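Local structure of lysine specific cysteine protease (Porphyromonas gingivalis, 3M1H) at residues 53-58 / 162-167. The protein is a cysteine endopeptidase specific for lysyl bonds and a virulence factor candidate, represented here by its K3 cleaved adhesin domain. Numbering follows the deposited sequence.
Sequences ASYINF and CTDFFW. Unlike the reference sequence in segment 53-58: Tyr55 (reference His).
Ala53 and Trp167 face each other as an antiparallel non-hydrogen-bonded pair, and one residue before Trp167, Phe166 O takes two amides: Ser54 N at 2.9 Å, tilted from the carbonyl plane, and Tyr55 N, which lies in that plane on a lone pair. Ser54 is gripped again from the loop that precedes Trp167. Its O accepts from Asp164 N at 3.0 Å, with the donor above the carbonyl plane, while a chi1 of 70° tucks OG between its own N and carbonyl carbon, where Phe165 N reaches it; Glu95 OE2 bonds both this hydroxyl and Phe166 N. Within the pair itself, both side chains lie on one face of the sheet, and Ala53 CB sits squarely over the six-membered ring of Trp167, 3.3 Å from its centroid and 7° off the normal, a close CH-pi contact. In the beta jelly roll of this adhesin domain, the contact joins the end of strand 50-53 and the short strand 55-56 to the loop leading into strand 167-177. Tyr55 lies alongside Asp164, ring and carboxylate 23° apart, with CD1 3.3 Å from OD1; Arg133 makes a salt bridge with that carboxylate and a cation-pi contact with the Tyr55 ring, whose OH bonds Ala131 O. The Asn57 amide crosses the CE1–CZ end of Phe166, its OD1 held by Arg133 N. One water accepts from both Asn57 N and Trp167 NE1, the latter at 3.1 Å, lying in the plane of the indole.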
# COMPACT_ATOMS: atom_id res chain seq x y z
N ALA A 53 5.48 -5.84 -3.71
CA ALA A 53 6.85 -5.95 -4.22
C ALA A 53 7.05 -5.41 -5.62
O ALA A 53 6.28 -5.71 -6.53
CB ALA A 53 7.31 -7.42 -4.20
N SER A 54 8.14 -4.67 -5.78
CA SER A 54 8.75 -4.42 -7.10
C SER A 54 9.97 -5.32 -7.30
O SER A 54 10.52 -5.34 -8.42
CB SER A 54 9.12 -2.96 -7.28
OG SER A 54 10.20 -2.57 -6.47
N TYR A 55 10.38 -6.07 -6.28
CA TYR A 55 11.50 -7.02 -6.33
C TYR A 55 11.35 -8.01 -5.21
O TYR A 55 11.12 -7.59 -4.08
CB TYR A 55 12.85 -6.29 -6.20
CG TYR A 55 14.08 -7.15 -6.37
CD1 TYR A 55 14.74 -7.18 -7.60
CD2 TYR A 55 14.58 -7.93 -5.33
CE1 TYR A 55 15.88 -7.96 -7.78
CE2 TYR A 55 15.73 -8.72 -5.49
CZ TYR A 55 16.36 -8.73 -6.74
OH TYR A 55 17.51 -9.51 -6.89
N ILE A 56 11.47 -9.31 -5.51
CA ILE A 56 11.34 -10.36 -4.53
C ILE A 56 12.64 -11.14 -4.44
O ILE A 56 13.15 -11.61 -5.48
CB ILE A 56 10.17 -11.34 -4.88
CG1 ILE A 56 8.87 -10.57 -4.96
CG2 ILE A 56 10.04 -12.42 -3.85
CD1 ILE A 56 7.64 -11.35 -5.39
N ASN A 57 13.20 -11.25 -3.24
CA ASN A 57 14.45 -12.02 -3.05
C ASN A 57 14.26 -13.45 -3.54
O ASN A 57 13.19 -14.03 -3.39
CB ASN A 57 14.93 -11.99 -1.60
CG ASN A 57 15.60 -10.66 -1.23
OD1 ASN A 57 16.05 -9.90 -2.08
ND2 ASN A 57 15.67 -10.41 0.06
N PHE A 58 15.32 -13.98 -4.16
CA PHE A 58 15.37 -15.34 -4.75
C PHE A 58 14.48 -15.47 -5.99
O PHE A 58 14.30 -16.60 -6.47
CB PHE A 58 15.03 -16.44 -3.73
CG PHE A 58 16.05 -16.58 -2.60
CD1 PHE A 58 17.12 -17.47 -2.69
CD2 PHE A 58 15.90 -15.86 -1.43
CE1 PHE A 58 18.02 -17.62 -1.64
CE2 PHE A 58 16.80 -16.00 -0.35
CZ PHE A 58 17.86 -16.88 -0.46
N CYS A 162 6.42 0.80 -11.60
CA CYS A 162 7.77 0.74 -11.08
C CYS A 162 8.26 -0.70 -11.07
O CYS A 162 7.47 -1.64 -11.12
CB CYS A 162 7.92 1.36 -9.69
SG CYS A 162 6.88 0.56 -8.44
N THR A 163 9.57 -0.86 -11.00
CA THR A 163 10.21 -2.16 -10.99
C THR A 163 11.61 -2.03 -10.40
O THR A 163 12.26 -0.97 -10.50
CB THR A 163 10.31 -2.79 -12.43
OG1 THR A 163 10.72 -4.16 -12.32
CG2 THR A 163 11.28 -2.04 -13.32
N ASP A 164 12.03 -3.12 -9.75
CA ASP A 164 13.41 -3.32 -9.37
C ASP A 164 13.91 -2.44 -8.24
O ASP A 164 15.06 -1.99 -8.25
CB ASP A 164 14.29 -3.14 -10.62
CG ASP A 164 15.61 -3.89 -10.53
OD1 ASP A 164 15.82 -4.78 -9.67
OD2 ASP A 164 16.45 -3.56 -11.40
N PHE A 165 13.06 -2.23 -7.22
CA PHE A 165 13.51 -1.64 -5.94
C PHE A 165 13.39 -2.72 -4.86
O PHE A 165 14.25 -3.64 -4.80
CB PHE A 165 12.84 -0.28 -5.68
CG PHE A 165 13.28 0.75 -6.70
CD1 PHE A 165 14.49 1.40 -6.54
CD2 PHE A 165 12.52 1.01 -7.84
CE1 PHE A 165 14.94 2.33 -7.50
CE2 PHE A 165 12.96 1.93 -8.80
CZ PHE A 165 14.18 2.59 -8.62
N PHE A 166 12.36 -2.68 -4.01
CA PHE A 166 12.15 -3.80 -3.12
C PHE A 166 10.66 -3.97 -2.77
O PHE A 166 9.94 -4.51 -3.56
CB PHE A 166 13.09 -3.75 -1.90
CG PHE A 166 13.15 -5.02 -1.12
CD1 PHE A 166 13.43 -6.21 -1.75
CD2 PHE A 166 12.93 -5.04 0.26
CE1 PHE A 166 13.50 -7.38 -1.05
CE2 PHE A 166 13.01 -6.22 0.98
CZ PHE A 166 13.30 -7.41 0.31
N TRP A 167 10.20 -3.52 -1.60
CA TRP A 167 8.76 -3.55 -1.27
C TRP A 167 8.35 -2.20 -0.71
O TRP A 167 9.20 -1.48 -0.15
CB TRP A 167 8.45 -4.60 -0.21
CG TRP A 167 8.70 -6.04 -0.56
CD1 TRP A 167 9.89 -6.69 -0.69
CD2 TRP A 167 7.68 -7.01 -0.76
NE1 TRP A 167 9.68 -8.04 -0.96
CE2 TRP A 167 8.32 -8.24 -1.04
CE3 TRP A 167 6.28 -6.96 -0.76
CZ2 TRP A 167 7.60 -9.40 -1.28
CZ3 TRP A 167 5.57 -8.11 -0.99
CH2 TRP A 167 6.24 -9.32 -1.26
O HOH W 1 11.45 -10.55 -0.85